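Long-range contact in titin heart isoform N2-B (Homo sapiens, PDB 2BK8), which spans half of the muscle sarcomere as a giant filament protein, whose M-band region includes this immunoglobulin-like domain: residues E14-Y28 with Y53-K67. Numbering follows the deposited sequence.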
loop_
_atom_site.group_PDB
_atom_site.type_symbol
_atom_site.label_atom_id
_atom_site.label_comp_id
_atom_site.label_asym_id
_atom_site.label_seq_id
_atom_site.Cartn_x
_atom_site.Cartn_y
_atom_site.Cartn_z
ATOM N N GLU A 14 6.178 -13.219 7.404
ATOM C CA GLU A 14 6.318 -14.639 7.698
ATOM C C GLU A 14 5.034 -15.376 7.321
ATOM O O GLU A 14 3.938 -14.849 7.534
ATOM C CB GLU A 14 6.608 -14.879 9.181
ATOM C CG GLU A 14 7.941 -14.343 9.648
ATOM C CD GLU A 14 8.241 -14.724 11.080
ATOM O OE1 GLU A 14 7.777 -15.796 11.532
ATOM O OE2 GLU A 14 8.954 -13.954 11.756
ATOM N N GLU A 15 5.170 -16.602 6.808
ATOM C CA GLU A 15 3.997 -17.367 6.360
ATOM C C GLU A 15 2.946 -17.449 7.471
ATOM O O GLU A 15 3.280 -17.765 8.610
ATOM C CB GLU A 15 4.394 -18.767 5.889
ATOM C CG GLU A 15 4.867 -18.805 4.432
ATOM C CD GLU A 15 5.504 -20.126 4.042
ATOM O OE1 GLU A 15 5.175 -21.166 4.676
ATOM O OE2 GLU A 15 6.336 -20.136 3.103
ATOM N N GLY A 16 1.692 -17.134 7.140
ATOM C CA GLY A 16 0.602 -17.135 8.137
ATOM C C GLY A 16 0.486 -15.903 9.011
ATOM O O GLY A 16 -0.481 -15.752 9.759
ATOM N N GLY A 17 1.466 -14.998 8.914
ATOM C CA GLY A 17 1.408 -13.737 9.651
ATOM C C GLY A 17 0.812 -12.597 8.841
ATOM O O GLY A 17 0.092 -12.835 7.849
ATOM N N HIS A 18 1.111 -11.358 9.257
ATOM C CA HIS A 18 0.694 -10.154 8.540
ATOM C C HIS A 18 1.833 -9.111 8.407
ATOM O O HIS A 18 2.859 -9.220 9.103
ATOM C CB HIS A 18 -0.559 -9.551 9.222
ATOM C CG HIS A 18 -0.285 -8.873 10.541
ATOM N ND1 HIS A 18 -0.370 -9.526 11.744
ATOM C CD2 HIS A 18 0.047 -7.593 10.840
ATOM C CE1 HIS A 18 -0.090 -8.694 12.733
ATOM N NE2 HIS A 18 0.153 -7.507 12.211
ATOM N N VAL A 19 1.670 -8.116 7.518
ATOM C CA VAL A 19 2.546 -6.928 7.483
ATOM C C VAL A 19 1.659 -5.699 7.262
ATOM O O VAL A 19 0.491 -5.852 6.880
ATOM C CB VAL A 19 3.658 -6.976 6.379
ATOM C CG1 VAL A 19 4.542 -8.228 6.531
ATOM C CG2 VAL A 19 3.061 -6.850 4.968
ATOM N N LYS A 20 2.195 -4.492 7.477
ATOM C CA LYS A 20 1.472 -3.246 7.199
ATOM C C LYS A 20 2.324 -2.312 6.373
ATOM O O LYS A 20 3.565 -2.350 6.469
ATOM C CB LYS A 20 1.105 -2.539 8.522
ATOM C CG LYS A 20 2.306 -2.287 9.457
ATOM C CD LYS A 20 2.021 -1.271 10.581
ATOM C CE LYS A 20 3.294 -0.525 11.041
ATOM N NZ LYS A 20 4.521 -1.386 11.089
ATOM N N TYR A 21 1.652 -1.468 5.590
ATOM C CA TYR A 21 2.281 -0.370 4.871
ATOM C C TYR A 21 1.552 0.949 5.211
ATOM O O TYR A 21 0.324 1.025 5.173
ATOM C CB TYR A 21 2.289 -0.604 3.344
ATOM C CG TYR A 21 3.141 -1.791 2.980
ATOM C CD1 TYR A 21 4.549 -1.691 2.936
ATOM C CD2 TYR A 21 2.561 -3.049 2.753
ATOM C CE1 TYR A 21 5.342 -2.820 2.633
ATOM C CE2 TYR A 21 3.334 -4.128 2.440
ATOM C CZ TYR A 21 4.721 -4.020 2.404
ATOM O OH TYR A 21 5.460 -5.156 2.126
ATOM N N VAL A 22 2.322 1.982 5.504
ATOM C CA VAL A 22 1.759 3.273 5.896
ATOM C C VAL A 22 2.298 4.354 4.969
ATOM O O VAL A 22 3.536 4.547 4.842
ATOM C CB VAL A 22 2.116 3.639 7.374
ATOM C CG1 VAL A 22 1.660 5.090 7.699
ATOM C CG2 VAL A 22 1.537 2.633 8.354
ATOM N N CYS A 23 1.377 5.081 4.344
ATOM C CA CYS A 23 1.760 6.156 3.438
ATOM C C CYS A 23 1.104 7.464 3.881
ATOM O O CYS A 23 -0.129 7.587 3.896
ATOM C CB CYS A 23 1.380 5.814 1.978
ATOM S SG CYS A 23 1.836 7.163 0.762
ATOM N N LYS A 24 1.930 8.444 4.234
ATOM C CA LYS A 24 1.432 9.755 4.657
ATOM C C LYS A 24 1.393 10.784 3.487
ATOM O O LYS A 24 2.387 10.967 2.788
ATOM C CB LYS A 24 2.293 10.257 5.846
ATOM C CG LYS A 24 1.682 11.334 6.695
ATOM C CD LYS A 24 2.611 11.665 7.866
ATOM C CE LYS A 24 2.261 13.005 8.470
ATOM N NZ LYS A 24 3.319 13.570 9.361
ATOM N N ILE A 25 0.225 11.376 3.254
ATOM C CA ILE A 25 0.015 12.320 2.130
ATOM C C ILE A 25 0.090 13.788 2.536
ATOM O O ILE A 25 -0.522 14.204 3.522
ATOM C CB ILE A 25 -1.308 11.955 1.367
ATOM C CG1 ILE A 25 -1.164 10.566 0.734
ATOM C CG2 ILE A 25 -1.564 12.922 0.226
ATOM C CD1 ILE A 25 -2.312 9.565 1.023
ATOM N N GLU A 26 0.869 14.565 1.768
ATOM C CA GLU A 26 0.933 16.021 1.936
ATOM C C GLU A 26 -0.082 16.676 1.005
ATOM O O GLU A 26 -0.235 16.259 -0.151
ATOM C CB GLU A 26 2.346 16.517 1.660
ATOM C CG GLU A 26 3.482 15.959 2.527
ATOM C CD GLU A 26 3.270 16.079 4.054
ATOM O OE1 GLU A 26 2.955 17.182 4.552
ATOM O OE2 GLU A 26 3.477 15.061 4.759
ATOM N N ASN A 27 -0.752 17.717 1.510
ATOM C CA ASN A 27 -1.731 18.532 0.764
ATOM C C ASN A 27 -2.907 17.742 0.168
ATOM O O ASN A 27 -3.376 18.015 -0.949
ATOM C CB ASN A 27 -1.057 19.435 -0.289
ATOM C CG ASN A 27 0.128 20.220 0.262
ATOM O OD1 ASN A 27 -0.044 21.248 0.920
ATOM N ND2 ASN A 27 1.343 19.767 -0.058
ATOM N N TYR A 28 -3.347 16.735 0.926
ATOM C CA TYR A 28 -4.637 16.085 0.707
ATOM C C TYR A 28 -5.810 17.072 0.870
ATOM O O TYR A 28 -5.700 18.097 1.572
ATOM C CB TYR A 28 -4.783 14.891 1.660
ATOM C CG TYR A 28 -4.756 15.268 3.127
ATOM C CD1 TYR A 28 -5.929 15.601 3.802
ATOM C CD2 TYR A 28 -3.552 15.326 3.834
ATOM C CE1 TYR A 28 -5.899 15.969 5.144
ATOM C CE2 TYR A 28 -3.519 15.667 5.171
ATOM C CZ TYR A 28 -4.680 15.991 5.824
ATOM O OH TYR A 28 -4.654 16.353 7.156
ATOM N N TYR A 53 -8.322 4.783 4.664
ATOM C CA TYR A 53 -7.766 6.122 4.381
ATOM C C TYR A 53 -8.564 7.191 5.101
ATOM O O TYR A 53 -9.783 7.262 4.932
ATOM C CB TYR A 53 -7.695 6.456 2.876
ATOM C CG TYR A 53 -7.340 7.919 2.686
ATOM C CD1 TYR A 53 -6.034 8.373 2.909
ATOM C CD2 TYR A 53 -8.323 8.858 2.365
ATOM C CE1 TYR A 53 -5.709 9.757 2.799
ATOM C CE2 TYR A 53 -8.021 10.217 2.263
ATOM C CZ TYR A 53 -6.712 10.660 2.483
ATOM O OH TYR A 53 -6.429 12.009 2.363
ATOM N N GLU A 54 -7.878 8.025 5.894
ATOM C CA GLU A 54 -8.506 9.154 6.618
ATOM C C GLU A 54 -7.449 10.211 6.903
ATOM O O GLU A 54 -6.335 9.851 7.321
ATOM C CB GLU A 54 -9.103 8.713 7.967
ATOM C CG GLU A 54 -9.745 7.332 7.955
ATOM C CD GLU A 54 -10.521 6.998 9.200
ATOM O OE1 GLU A 54 -10.850 7.930 9.973
ATOM O OE2 GLU A 54 -10.841 5.795 9.391
ATOM N N ASP A 55 -7.785 11.494 6.678
ATOM C CA ASP A 55 -6.994 12.612 7.175
ATOM C C ASP A 55 -5.509 12.503 6.766
ATOM O O ASP A 55 -4.610 12.706 7.593
ATOM C CB ASP A 55 -7.167 12.700 8.699
ATOM C CG ASP A 55 -6.628 13.985 9.302
ATOM O OD1 ASP A 55 -6.707 15.072 8.686
ATOM O OD2 ASP A 55 -6.150 13.924 10.445
ATOM N N GLY A 56 -5.269 12.173 5.494
ATOM C CA GLY A 56 -3.906 12.077 4.939
ATOM C C GLY A 56 -3.058 10.878 5.284
ATOM O O GLY A 56 -1.855 10.821 4.966
ATOM N N VAL A 57 -3.654 9.923 5.981
ATOM C CA VAL A 57 -2.950 8.659 6.279
ATOM C C VAL A 57 -3.609 7.446 5.612
ATOM O O VAL A 57 -4.757 7.062 5.953
ATOM C CB VAL A 57 -2.794 8.459 7.806
ATOM C CG1 VAL A 57 -1.912 7.223 8.128
ATOM C CG2 VAL A 57 -2.203 9.726 8.457
ATOM N N ALA A 58 -2.882 6.846 4.664
ATOM C CA ALA A 58 -3.282 5.572 4.023
ATOM C C ALA A 58 -2.590 4.360 4.655
ATOM O O ALA A 58 -1.358 4.319 4.803
ATOM C CB ALA A 58 -2.994 5.619 2.510
ATOM N N ILE A 59 -3.376 3.336 4.992
ATOM C CA ILE A 59 -2.846 2.129 5.630
ATOM C C ILE A 59 -3.355 0.858 4.935
ATOM O O ILE A 59 -4.571 0.670 4.750
ATOM C CB ILE A 59 -3.170 2.078 7.169
ATOM C CG1 ILE A 59 -2.692 3.340 7.897
ATOM C CG2 ILE A 59 -2.645 0.785 7.795
ATOM C CD1 ILE A 59 -3.039 3.363 9.418
ATOM N N LEU A 60 -2.415 0.028 4.499
ATOM C CA LEU A 60 -2.696 -1.300 3.957
ATOM C C LEU A 60 -2.170 -2.384 4.893
ATOM O O LEU A 60 -0.986 -2.454 5.187
ATOM C CB LEU A 60 -2.081 -1.491 2.542
ATOM C CG LEU A 60 -2.092 -2.952 2.032
ATOM C CD1 LEU A 60 -3.519 -3.450 1.698
ATOM C CD2 LEU A 60 -1.174 -3.091 0.791
ATOM N N TYR A 61 -3.063 -3.251 5.354
ATOM C CA TYR A 61 -2.674 -4.434 6.123
ATOM C C TYR A 61 -2.899 -5.693 5.297
ATOM O O TYR A 61 -4.018 -5.950 4.843
ATOM C CB TYR A 61 -3.465 -4.518 7.417
ATOM C CG TYR A 61 -2.788 -3.876 8.597
ATOM C CD1 TYR A 61 -2.760 -2.499 8.723
ATOM C CD2 TYR A 61 -2.178 -4.641 9.583
ATOM C CE1 TYR A 61 -2.150 -1.889 9.803
ATOM C CE2 TYR A 61 -1.549 -4.042 10.676
ATOM C CZ TYR A 61 -1.534 -2.658 10.770
ATOM O OH TYR A 61 -0.956 -2.008 11.851
ATOM N N VAL A 62 -1.828 -6.469 5.112
ATOM C CA VAL A 62 -1.903 -7.765 4.381
ATOM C C VAL A 62 -1.909 -8.958 5.328
ATOM O O VAL A 62 -0.970 -9.099 6.108
ATOM C CB VAL A 62 -0.693 -7.954 3.426
ATOM C CG1 VAL A 62 -0.866 -9.270 2.620
ATOM C CG2 VAL A 62 -0.509 -6.734 2.489
ATOM N N LYS A 63 -2.952 -9.809 5.248
ATOM C CA LYS A 63 -3.204 -10.953 6.151
ATOM C C LYS A 63 -2.831 -12.325 5.570
ATOM O O LYS A 63 -2.705 -12.466 4.357
ATOM C CB LYS A 63 -4.687 -10.992 6.544
ATOM C CG LYS A 63 -5.111 -9.935 7.550
ATOM C CD LYS A 63 -4.616 -8.546 7.158
ATOM C CE LYS A 63 -4.028 -7.876 8.366
ATOM N NZ LYS A 63 -3.966 -6.410 8.173
ATOM N N ASP A 64 -2.741 -13.338 6.444
ATOM C CA ASP A 64 -2.499 -14.739 6.060
ATOM C C ASP A 64 -1.405 -14.863 5.006
ATOM O O ASP A 64 -1.637 -15.341 3.905
ATOM C CB ASP A 64 -3.794 -15.411 5.554
ATOM C CG ASP A 64 -4.867 -15.493 6.605
ATOM O OD1 ASP A 64 -4.688 -16.256 7.577
ATOM O OD2 ASP A 64 -5.918 -14.829 6.440
ATOM N N ILE A 65 -0.204 -14.396 5.324
ATOM C CA ILE A 65 0.870 -14.300 4.310
ATOM C C ILE A 65 1.229 -15.660 3.684
ATOM O O ILE A 65 1.234 -16.724 4.379
ATOM C CB ILE A 65 2.132 -13.547 4.892
ATOM C CG1 ILE A 65 1.826 -12.037 5.064
ATOM C CG2 ILE A 65 3.429 -13.894 4.081
ATOM C CD1 ILE A 65 1.775 -11.245 3.794
ATOM N N THR A 66 1.448 -15.673 2.364
ATOM C CA THR A 66 2.003 -16.868 1.668
ATOM C C THR A 66 3.178 -16.423 0.784
ATOM O O THR A 66 3.408 -15.221 0.593
ATOM C CB THR A 66 0.970 -17.626 0.737
ATOM O OG1 THR A 66 0.695 -16.828 -0.441
ATOM C CG2 THR A 66 -0.326 -17.963 1.476
ATOM N N LYS A 67 3.912 -17.380 0.224
ATOM C CA LYS A 67 4.959 -17.061 -0.764
ATOM C C LYS A 67 4.449 -16.210 -1.946
ATOM O O LYS A 67 5.208 -15.408 -2.505
ATOM C CB LYS A 67 5.649 -18.345 -1.261
ATOM C CG LYS A 67 6.602 -18.962 -0.214
ATOM C CD LYS A 67 7.399 -20.114 -0.814
ATOM C CE LYS A 67 8.322 -20.745 0.194
ATOM N NZ LYS A 67 7.559 -21.678 1.056
#
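Tyr61 and Lys20, a non-hydrogen-bonded pair of antiparallel strands 57-62 and 19-26, illustrate how a lysine's aliphatic stem can cover an aromatic ring. Lys20 CB makes a CH-pi contact over one ring face, 3.5 Å from the Tyr61 centroid, with CG between the backbone N and the carbonyl carbon (chi1 54°); in the modelled conformer CD comes within 3.3 Å of Tyr61 OH, and the amino end leads away. His18 CD2 meets the ring edge, 3.9 Å from Tyr61 CE2, the two planes inclined at 31°. Without the ring, as with an alanine here, the Lys20 stem is likely to lose the surface it lies on, and His18 CD2 its aromatic neighbour. Backbone ladder bonds join Val19-Val62, Tyr21-Leu60 and Cys23-Ala58.

At the far end, Gly56 in a type I' turn presses CA against a face of Tyr28, 3.7 Å from the ring centroid, while Tyr28 OH makes a weak hydrogen bond to Asp55 OD1. Beyond the other strand ends, Lys67 NZ reaches the syn lone pair of Glu15 OE2 in a 2.8 Å salt bridge. The ladder residues line the sheet face opposite Lys20 and Tyr61, turned into the I-set sandwich, where Trp36 of strand 33-38 and Leu90 of strand 83-92 pack against it; strands 4-5 and 49-54 flank the pair.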